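Local coordinates for protein flavodoxin (Aquifex aeolicus, PDB 2ARK) that probably serves as a low-potential electron donor to redox enzymes, carrying electrons on a bound FMN cofactor, at residues 36-41 with 47-52; 73-78 with 112-117; 164-167 with 171-174. All coordinates share one frame; numbering follows the deposited sequence.

How the contacts relate
Along the chain the three contacts follow one another in series, all on the alpha/beta framework of the flavodoxin fold, with its central parallel sheet. Contact 1 joins strand 35-41 to helix 47-52, the start of a crossover that leads to strand 55-61. Contact 2 pairs helix 69-78 with helix 104-117, and its centre lies about 15 Å from that of contact 1. The two touch, with Val50 CG2 4.2 Å from Phe74 CE2, so helices 47-52 and 69-78 pack against each other there. Contact 3, at the end of helix 148-168, touches neither: its centre is about 20 Å and 26 Å from the centres of contacts 1 and 2, the nearest atoms about 7 Å and 10 Å away. Contacts 2 and 3 both meet the third subunit.

Contact 1 of 3, residues 36-41 with 47-52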
loop_
_atom_site.group_PDB
_atom_site.type_symbol
_atom_site.label_atom_id
_atom_site.label_comp_id
_atom_site.label_asym_id
_atom_site.label_seq_id
_atom_site.Cartn_x
_atom_site.Cartn_y
_atom_site.Cartn_z
ATOM N N GLU A 36 27.478 11.392 -11.572
ATOM C CA GLU A 36 27.286 11.023 -12.956
ATOM C C GLU A 36 25.868 10.433 -13.170
ATOM O O GLU A 36 25.406 9.604 -12.380
ATOM C CB GLU A 36 28.338 10.009 -13.306
ATOM C CG GLU A 36 28.429 9.785 -14.747
ATOM C CD GLU A 36 29.503 8.806 -15.080
ATOM O OE1 GLU A 36 29.955 8.076 -14.160
ATOM O OE2 GLU A 36 29.882 8.775 -16.262
ATOM N N VAL A 37 25.198 10.845 -14.248
ATOM C CA VAL A 37 23.794 10.467 -14.480
ATOM C C VAL A 37 23.568 9.791 -15.852
ATOM O O VAL A 37 24.095 10.231 -16.860
ATOM C CB VAL A 37 22.849 11.705 -14.269
ATOM C CG1 VAL A 37 21.369 11.374 -14.550
ATOM C CG2 VAL A 37 23.015 12.245 -12.856
ATOM N N ARG A 38 22.797 8.708 -15.867
ATOM C CA ARG A 38 22.344 8.116 -17.122
ATOM C C ARG A 38 20.841 8.338 -17.126
ATOM O O ARG A 38 20.197 8.055 -16.120
ATOM C CB ARG A 38 22.696 6.619 -17.196
ATOM C CG ARG A 38 23.786 6.319 -18.140
ATOM C CD ARG A 38 24.968 5.524 -17.575
ATOM N NE ARG A 38 24.930 4.115 -17.944
ATOM C CZ ARG A 38 25.990 3.333 -18.130
ATOM N NH1 ARG A 38 27.223 3.792 -18.010
ATOM N NH2 ARG A 38 25.805 2.068 -18.469
ATOM N N LEU A 39 20.299 8.885 -18.221
ATOM C CA LEU A 39 18.832 9.040 -18.410
ATOM C C LEU A 39 18.336 8.117 -19.533
ATOM O O LEU A 39 18.761 8.248 -20.696
ATOM C CB LEU A 39 18.503 10.498 -18.713
ATOM C CG LEU A 39 17.085 10.955 -19.059
ATOM C CD1 LEU A 39 16.041 10.633 -17.939
ATOM C CD2 LEU A 39 17.088 12.448 -19.411
ATOM N N LYS A 40 17.475 7.155 -19.200
ATOM C CA LYS A 40 16.960 6.219 -20.237
ATOM C C LYS A 40 15.451 6.034 -20.201
ATOM O O LYS A 40 14.880 5.964 -19.144
ATOM C CB LYS A 40 17.609 4.833 -20.121
ATOM C CG LYS A 40 19.128 4.822 -19.929
ATOM C CD LYS A 40 19.913 4.569 -21.192
ATOM C CE LYS A 40 21.437 4.690 -20.882
ATOM N NZ LYS A 40 22.433 4.044 -21.870
ATOM N N HIS A 41 14.811 5.964 -21.361
ATOM C CA HIS A 41 13.465 5.405 -21.466
ATOM C C HIS A 41 13.574 3.863 -21.213
ATOM O O HIS A 41 14.599 3.242 -21.533
ATOM C CB HIS A 41 12.858 5.748 -22.844
ATOM C CG HIS A 41 11.490 5.183 -23.071
ATOM N ND1 HIS A 41 10.348 5.752 -22.550
ATOM C CD2 HIS A 41 11.077 4.099 -23.769
ATOM C CE1 HIS A 41 9.294 5.031 -22.897
ATOM N NE2 HIS A 41 9.710 4.019 -23.633
ATOM N N LYS A 47 19.986 -4.193 -18.407
ATOM C CA LYS A 47 20.394 -4.721 -17.115
ATOM C C LYS A 47 21.767 -4.170 -16.698
ATOM O O LYS A 47 22.041 -4.069 -15.529
ATOM C CB LYS A 47 20.310 -6.273 -17.073
ATOM C CG LYS A 47 21.451 -7.066 -17.739
ATOM C CD LYS A 47 21.155 -8.591 -17.702
ATOM C CE LYS A 47 22.412 -9.489 -17.746
ATOM N NZ LYS A 47 23.149 -9.605 -19.054
ATOM N N GLU A 48 22.593 -3.776 -17.660
ATOM C CA GLU A 48 23.922 -3.210 -17.376
ATOM C C GLU A 48 23.887 -1.785 -16.811
ATOM O O GLU A 48 24.745 -1.416 -16.011
ATOM C CB GLU A 48 24.827 -3.253 -18.625
ATOM C CG GLU A 48 25.408 -4.636 -18.954
ATOM C CD GLU A 48 24.406 -5.575 -19.643
ATOM O OE1 GLU A 48 23.614 -5.101 -20.489
ATOM O OE2 GLU A 48 24.417 -6.794 -19.348
ATOM N N ASP A 49 22.896 -0.998 -17.234
ATOM C CA ASP A 49 22.624 0.323 -16.656
ATOM C C ASP A 49 22.374 0.238 -15.183
ATOM O O ASP A 49 22.799 1.122 -14.434
ATOM C CB ASP A 49 21.396 0.970 -17.303
ATOM C CG ASP A 49 21.656 1.398 -18.727
ATOM O OD1 ASP A 49 22.812 1.824 -18.970
ATOM O OD2 ASP A 49 20.733 1.286 -19.587
ATOM N N VAL A 50 21.677 -0.827 -14.776
ATOM C CA VAL A 50 21.226 -0.995 -13.400
ATOM C C VAL A 50 22.404 -1.448 -12.562
ATOM O O VAL A 50 22.645 -0.925 -11.465
ATOM C CB VAL A 50 19.983 -1.967 -13.312
ATOM C CG1 VAL A 50 19.688 -2.384 -11.881
ATOM C CG2 VAL A 50 18.743 -1.306 -13.950
ATOM N N LEU A 51 23.164 -2.388 -13.104
ATOM C CA LEU A 51 24.434 -2.812 -12.516
ATOM C C LEU A 51 25.430 -1.661 -12.317
ATOM O O LEU A 51 26.184 -1.630 -11.354
ATOM C CB LEU A 51 25.065 -3.885 -13.398
ATOM C CG LEU A 51 24.389 -5.245 -13.341
ATOM C CD1 LEU A 51 24.834 -6.094 -14.540
ATOM C CD2 LEU A 51 24.728 -5.925 -12.005
ATOM N N TRP A 52 25.432 -0.726 -13.254
ATOM C CA TRP A 52 26.267 0.453 -13.174
ATOM C C TRP A 52 25.803 1.387 -12.052
ATOM O O TRP A 52 26.634 1.948 -11.353
ATOM C CB TRP A 52 26.254 1.135 -14.545
ATOM C CG TRP A 52 26.908 2.453 -14.614
ATOM C CD1 TRP A 52 28.235 2.698 -14.873
ATOM C CD2 TRP A 52 26.280 3.740 -14.435
ATOM N NE1 TRP A 52 28.464 4.059 -14.866
ATOM C CE2 TRP A 52 27.285 4.720 -14.601
ATOM C CE3 TRP A 52 24.959 4.158 -14.168
ATOM C CZ2 TRP A 52 27.016 6.102 -14.499
ATOM C CZ3 TRP A 52 24.692 5.527 -14.076
ATOM C CH2 TRP A 52 25.715 6.480 -14.234
HETATM O O HOH W 1 30.711 5.840 -15.325
HETATM O O HOH W 2 21.107 1.859 -22.231
#
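Glu36 meets Trp52 at the rim of the indole, its extended chain bringing the carboxylate close to the ring plane beside CZ2. A water completes this edge contact: it donates to Glu36 OE1 at 2.6 Å and accepts from Trp52 NE1 at 2.9 Å. Val37 points away from helix 47-52 and packs on helix 17-30. Next, Arg38 and Trp52 form the centre of the contact. The Arg38 chi1 of -108° lies away from the staggered positions, and bends at chi2 and chi3 then lay the end of the chain across the indole. The guanidinium stacks on one ring face, planes 17° apart, with Arg38 CZ 3.8 Å from the centroid of the Trp52 five-membered ring, a cation-pi contact. Arg38 CD sits 3.4 Å from the centroid of the Trp52 six-membered ring as a CH-pi donor. The same guanidinium uses its edge for Asp49: Arg38 NH2 reaches Asp49 OD1 at 3.0 Å and Arg38 NE reaches it at 3.3 Å, a side-on grip on a single oxygen, with the carboxylate turned 89° from the guanidinium plane. Lys40 and Asp49 reach toward each other from opposite directions, and a long salt bridge joins Lys40 NZ to Asp49 OD1 at 3.7 Å. A second water links Lys40 NZ to Asp49 OD2, which also accepts from Thr46 N. Trp52 has a further cation-pi partner in Lys6. Two cations thus share one buried carboxylate, which would probably favour its ionised form, and face stack and edge bonds together fix the rotation of the Arg38 guanidinium where strand 35-41 enters the beta-alpha-beta crossover.

Contact 2 of 3, residues 73-78 with 112-117; sequences RFFDDV and LTMLMN
Phe75 presents one ring face to the terminal methyl of Met114, a selenomethionine in this crystal, and the two side chains cross at about a right angle. Met114 CE stands 3.7 Å from the centroid of the Phe75 ring and 16° off its normal, the geometry of a CH-pi contact. Met114 CE is displaced toward the rim, 3.6 Å from Phe75 CD1. The bend at chi3 (56°) folds this methyl over the ring, whereas the selenium stays nearer the root of the phenyl group: Met114 SE lies 4.4 Å from the Phe75 centroid, 33° from the normal, an oblique Met-aromatic contact. Leu115 approaches another part of the ring, Leu115 CD2 lying 3.8 Å from Phe75 CE2. Consecutive residues of helix 104-117 therefore hold one aromatic ring by apolar packing together with CH-pi and Met-aromatic contacts, with CA of Phe75 7.9 Å from CA of Met114. All three side chains are buried. Met114 further packs against Met64 of the second subunit. Beneath, Phe75 and Leu115 both reach Val58 of strand 55-61, and Leu115 also packs on Ala91 of strand 90-97 and Val122 of strand 121-128, which seats the helix pair on the central sheet.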
loop_
_atom_site.group_PDB
_atom_site.type_symbol
_atom_site.label_atom_id
_atom_site.label_comp_id
_atom_site.label_asym_id
_atom_site.label_seq_id
_atom_site.Cartn_x
_atom_site.Cartn_y
_atom_site.Cartn_z
ATOM N N ARG A 73 7.413 -4.979 -16.715
ATOM C CA ARG A 73 8.021 -6.050 -17.528
ATOM C C ARG A 73 9.552 -5.973 -17.513
ATOM O O ARG A 73 10.240 -6.994 -17.490
ATOM C CB ARG A 73 7.489 -5.998 -18.951
ATOM C CG ARG A 73 8.065 -7.037 -19.934
ATOM C CD ARG A 73 8.337 -6.286 -21.192
ATOM N NE ARG A 73 7.512 -6.737 -22.259
ATOM C CZ ARG A 73 7.241 -6.080 -23.384
ATOM N NH1 ARG A 73 6.473 -6.706 -24.254
ATOM N NH2 ARG A 73 7.679 -4.833 -23.643
ATOM N N PHE A 74 10.078 -4.757 -17.504
ATOM C CA PHE A 74 11.490 -4.553 -17.416
ATOM C C PHE A 74 12.074 -5.143 -16.118
ATOM O O PHE A 74 13.126 -5.827 -16.127
ATOM C CB PHE A 74 11.806 -3.052 -17.520
ATOM C CG PHE A 74 13.266 -2.748 -17.434
ATOM C CD1 PHE A 74 14.066 -2.791 -18.584
ATOM C CD2 PHE A 74 13.851 -2.446 -16.209
ATOM C CE1 PHE A 74 15.443 -2.532 -18.514
ATOM C CE2 PHE A 74 15.215 -2.188 -16.129
ATOM C CZ PHE A 74 16.015 -2.233 -17.285
ATOM N N PHE A 75 11.406 -4.864 -15.007
ATOM C CA PHE A 75 11.806 -5.423 -13.741
ATOM C C PHE A 75 11.618 -6.921 -13.667
ATOM O O PHE A 75 12.496 -7.611 -13.195
ATOM C CB PHE A 75 11.136 -4.674 -12.574
ATOM C CG PHE A 75 11.843 -3.404 -12.230
ATOM C CD1 PHE A 75 11.698 -2.282 -13.030
ATOM C CD2 PHE A 75 12.708 -3.348 -11.154
ATOM C CE1 PHE A 75 12.396 -1.108 -12.752
ATOM C CE2 PHE A 75 13.414 -2.184 -10.861
ATOM C CZ PHE A 75 13.262 -1.061 -11.655
ATOM N N ASP A 76 10.489 -7.425 -14.152
ATOM C CA ASP A 76 10.182 -8.841 -14.026
ATOM C C ASP A 76 11.105 -9.622 -14.902
ATOM O O ASP A 76 11.619 -10.635 -14.465
ATOM C CB ASP A 76 8.729 -9.188 -14.427
ATOM C CG ASP A 76 7.694 -8.732 -13.404
ATOM O OD1 ASP A 76 8.051 -8.640 -12.204
ATOM O OD2 ASP A 76 6.517 -8.485 -13.807
ATOM N N ASP A 77 11.302 -9.154 -16.137
ATOM C CA ASP A 77 11.886 -9.992 -17.177
ATOM C C ASP A 77 13.319 -9.670 -17.543
ATOM O O ASP A 77 14.095 -10.581 -17.833
ATOM C CB ASP A 77 11.014 -10.000 -18.443
ATOM C CG ASP A 77 9.685 -10.763 -18.259
ATOM O OD1 ASP A 77 9.418 -11.359 -17.172
ATOM O OD2 ASP A 77 8.897 -10.772 -19.234
ATOM N N VAL A 78 13.669 -8.388 -17.563
ATOM C CA VAL A 78 15.052 -7.978 -17.853
ATOM C C VAL A 78 15.921 -8.091 -16.593
ATOM O O VAL A 78 16.958 -8.732 -16.631
ATOM C CB VAL A 78 15.138 -6.557 -18.523
ATOM C CG1 VAL A 78 16.581 -6.098 -18.679
ATOM C CG2 VAL A 78 14.447 -6.579 -19.897
ATOM N N LEU A 112 8.034 1.713 -5.455
ATOM C CA LEU A 112 8.815 1.427 -4.262
ATOM C C LEU A 112 8.731 -0.044 -3.810
ATOM O O LEU A 112 9.723 -0.617 -3.361
ATOM C CB LEU A 112 8.441 2.381 -3.112
ATOM C CG LEU A 112 8.819 3.855 -3.352
ATOM C CD1 LEU A 112 8.167 4.791 -2.302
ATOM C CD2 LEU A 112 10.318 4.098 -3.451
ATOM N N THR A 113 7.565 -0.662 -3.943
ATOM C CA THR A 113 7.423 -2.037 -3.521
ATOM C C THR A 113 8.138 -2.994 -4.439
ATOM O O THR A 113 8.676 -4.006 -4.011
ATOM C CB THR A 113 5.944 -2.434 -3.138
ATOM O OG1 THR A 113 5.507 -3.599 -3.863
ATOM C CG2 THR A 113 5.025 -1.317 -3.354
HETATM N N MSE A 114 8.178 -2.635 -5.701
HETATM C CA MSE A 114 8.897 -3.372 -6.699
HETATM C C MSE A 114 10.410 -3.253 -6.437
HETATM O O MSE A 114 11.135 -4.247 -6.463
HETATM C CB MSE A 114 8.508 -2.779 -8.043
HETATM C CG MSE A 114 8.846 -3.591 -9.218
HETATM SE SE MSE A 114 8.329 -2.657 -10.887
HETATM C CE MSE A 114 9.328 -0.834 -10.723
ATOM N N LEU A 115 10.864 -2.042 -6.159
ATOM C CA LEU A 115 12.245 -1.781 -5.848
ATOM C C LEU A 115 12.674 -2.477 -4.572
ATOM O O LEU A 115 13.785 -3.024 -4.512
ATOM C CB LEU A 115 12.522 -0.271 -5.748
ATOM C CG LEU A 115 12.316 0.502 -7.050
ATOM C CD1 LEU A 115 12.103 1.990 -6.756
ATOM C CD2 LEU A 115 13.430 0.309 -8.055
HETATM N N MSE A 116 11.811 -2.476 -3.554
HETATM C CA MSE A 116 12.149 -3.141 -2.305
HETATM C C MSE A 116 12.323 -4.612 -2.486
HETATM O O MSE A 116 13.127 -5.250 -1.794
HETATM C CB MSE A 116 11.123 -2.875 -1.228
HETATM C CG MSE A 116 11.342 -1.535 -0.614
HETATM SE SE MSE A 116 10.166 -1.217 0.928
HETATM C CE MSE A 116 8.357 -1.058 -0.076
ATOM N N ASN A 117 11.583 -5.152 -3.439
ATOM C CA ASN A 117 11.616 -6.576 -3.666
ATOM C C ASN A 117 13.007 -7.019 -4.103
ATOM O O ASN A 117 13.414 -8.137 -3.819
ATOM C CB ASN A 117 10.565 -6.953 -4.702
ATOM C CG ASN A 117 10.187 -8.394 -4.639
ATOM O OD1 ASN A 117 10.841 -9.240 -5.249
ATOM N ND2 ASN A 117 9.097 -8.692 -3.924
#

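Contact 3 of 3, residues 164-167 with 171-174; sequences WVAI and GRKE
Gly171 and Arg172 turn the chain back across the C-terminal end of helix 148-168, where Ala166 and Ile167 offer their carbonyl groups. Gly171 is the first residue to leave helical backbone angles, and its positive phi (90°), a conformation readily adopted by glycine, takes the chain out of the helical path. Arg172 then forms the centre of an inverse gamma turn, closed by Lys173 N bonding to Gly171 O at 2.7 Å. The hydrogen bond that ties this turn to the helix runs from Arg172 N to Ala166 O, 2.9 Å long. Its N-H...O angle of 147° shows a moderately bent bond, and the donor stands 20° out of the carbonyl plane. Beside it, Gly171 CA comes within 3.0 Å of Ile167 O in a CA-H...O contact, so a second helical carbonyl also faces the turn. Side chains extend the contact on the flank. The Arg172 chain, bent at chi3, runs back along the helix end and lays one face of its guanidinium over the methyl of Ala166, with Ala166 CB 3.7 Å from Arg172 NE. Next along the helix, Ile167 CG1 lies 3.6 Å from Arg172 O, packing aliphatic carbon against the turn's own backbone. Beyond the contact, Arg172 NH1 bonds to the carbonyl oxygen of Glu33, joining the turn to the loop between helix 17-30 and strand 35-41. Leu32 of that loop touches both Ala166 and Arg172, while Leu175 of helix 175-181 packs on Ala166 and Ile167, which places the turn between the last two helices of the chain.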
loop_
_atom_site.group_PDB
_atom_site.type_symbol
_atom_site.label_atom_id
_atom_site.label_comp_id
_atom_site.label_asym_id
_atom_site.label_seq_id
_atom_site.Cartn_x
_atom_site.Cartn_y
_atom_site.Cartn_z
ATOM N N TRP A 164 22.185 10.956 -1.190
ATOM C CA TRP A 164 22.232 9.682 -0.453
ATOM C C TRP A 164 23.329 8.771 -1.027
ATOM O O TRP A 164 24.041 8.086 -0.282
ATOM C CB TRP A 164 20.886 8.941 -0.477
ATOM C CG TRP A 164 19.743 9.551 0.313
ATOM C CD1 TRP A 164 18.439 9.429 0.017
ATOM C CD2 TRP A 164 19.807 10.348 1.516
ATOM N NE1 TRP A 164 17.664 10.092 0.939
ATOM C CE2 TRP A 164 18.470 10.660 1.877
ATOM C CE3 TRP A 164 20.854 10.834 2.317
ATOM C CZ2 TRP A 164 18.140 11.441 2.991
ATOM C CZ3 TRP A 164 20.534 11.612 3.443
ATOM C CH2 TRP A 164 19.174 11.902 3.764
ATOM N N VAL A 165 23.456 8.763 -2.355
ATOM C CA VAL A 165 24.575 8.066 -3.005
ATOM C C VAL A 165 25.920 8.579 -2.501
ATOM O O VAL A 165 26.789 7.796 -2.174
ATOM C CB VAL A 165 24.506 8.163 -4.536
ATOM C CG1 VAL A 165 25.866 7.781 -5.180
ATOM C CG2 VAL A 165 23.353 7.303 -5.074
ATOM N N ALA A 166 26.060 9.895 -2.412
ATOM C CA ALA A 166 27.284 10.565 -1.970
ATOM C C ALA A 166 27.630 10.268 -0.516
ATOM O O ALA A 166 28.814 10.137 -0.164
ATOM C CB ALA A 166 27.143 12.069 -2.164
ATOM N N ILE A 167 26.603 10.207 0.326
ATOM C CA ILE A 167 26.772 9.955 1.762
ATOM C C ILE A 167 27.112 8.497 2.015
ATOM O O ILE A 167 28.142 8.189 2.612
ATOM C CB ILE A 167 25.511 10.380 2.572
ATOM C CG1 ILE A 167 25.428 11.905 2.630
ATOM C CG2 ILE A 167 25.522 9.815 3.993
ATOM C CD1 ILE A 167 24.073 12.416 3.103
ATOM N N GLY A 171 30.699 8.063 0.742
ATOM C CA GLY A 171 31.145 8.232 2.097
ATOM C C GLY A 171 31.361 9.652 2.567
ATOM O O GLY A 171 32.019 9.831 3.572
ATOM N N ARG A 172 30.813 10.648 1.863
ATOM C CA ARG A 172 30.732 12.041 2.376
ATOM C C ARG A 172 29.867 12.166 3.657
ATOM O O ARG A 172 28.781 12.755 3.642
ATOM C CB ARG A 172 30.251 13.032 1.287
ATOM C CG ARG A 172 31.158 13.109 0.034
ATOM C CD ARG A 172 30.742 14.210 -0.950
ATOM N NE ARG A 172 30.518 13.663 -2.298
ATOM C CZ ARG A 172 29.957 14.323 -3.322
ATOM N NH1 ARG A 172 29.797 13.714 -4.498
ATOM N NH2 ARG A 172 29.556 15.590 -3.185
ATOM N N LYS A 173 30.376 11.618 4.756
ATOM C CA LYS A 173 29.692 11.581 6.054
ATOM C C LYS A 173 29.237 12.951 6.525
ATOM O O LYS A 173 28.278 13.049 7.299
ATOM C CB LYS A 173 30.595 10.953 7.137
ATOM C CG LYS A 173 31.045 9.526 6.828
ATOM C CD LYS A 173 31.127 8.642 8.080
ATOM C CE LYS A 173 32.562 8.495 8.596
ATOM N NZ LYS A 173 32.730 7.228 9.378
ATOM N N GLU A 174 29.939 13.987 6.060
ATOM C CA GLU A 174 29.723 15.381 6.473
ATOM C C GLU A 174 28.435 15.994 5.891
ATOM O O GLU A 174 27.850 16.907 6.475
ATOM C CB GLU A 174 30.940 16.235 6.084
ATOM C CG GLU A 174 31.160 16.384 4.530
ATOM C CD GLU A 174 32.257 15.473 3.929
ATOM O OE1 GLU A 174 32.460 15.536 2.689
ATOM O OE2 GLU A 174 32.924 14.711 4.678
#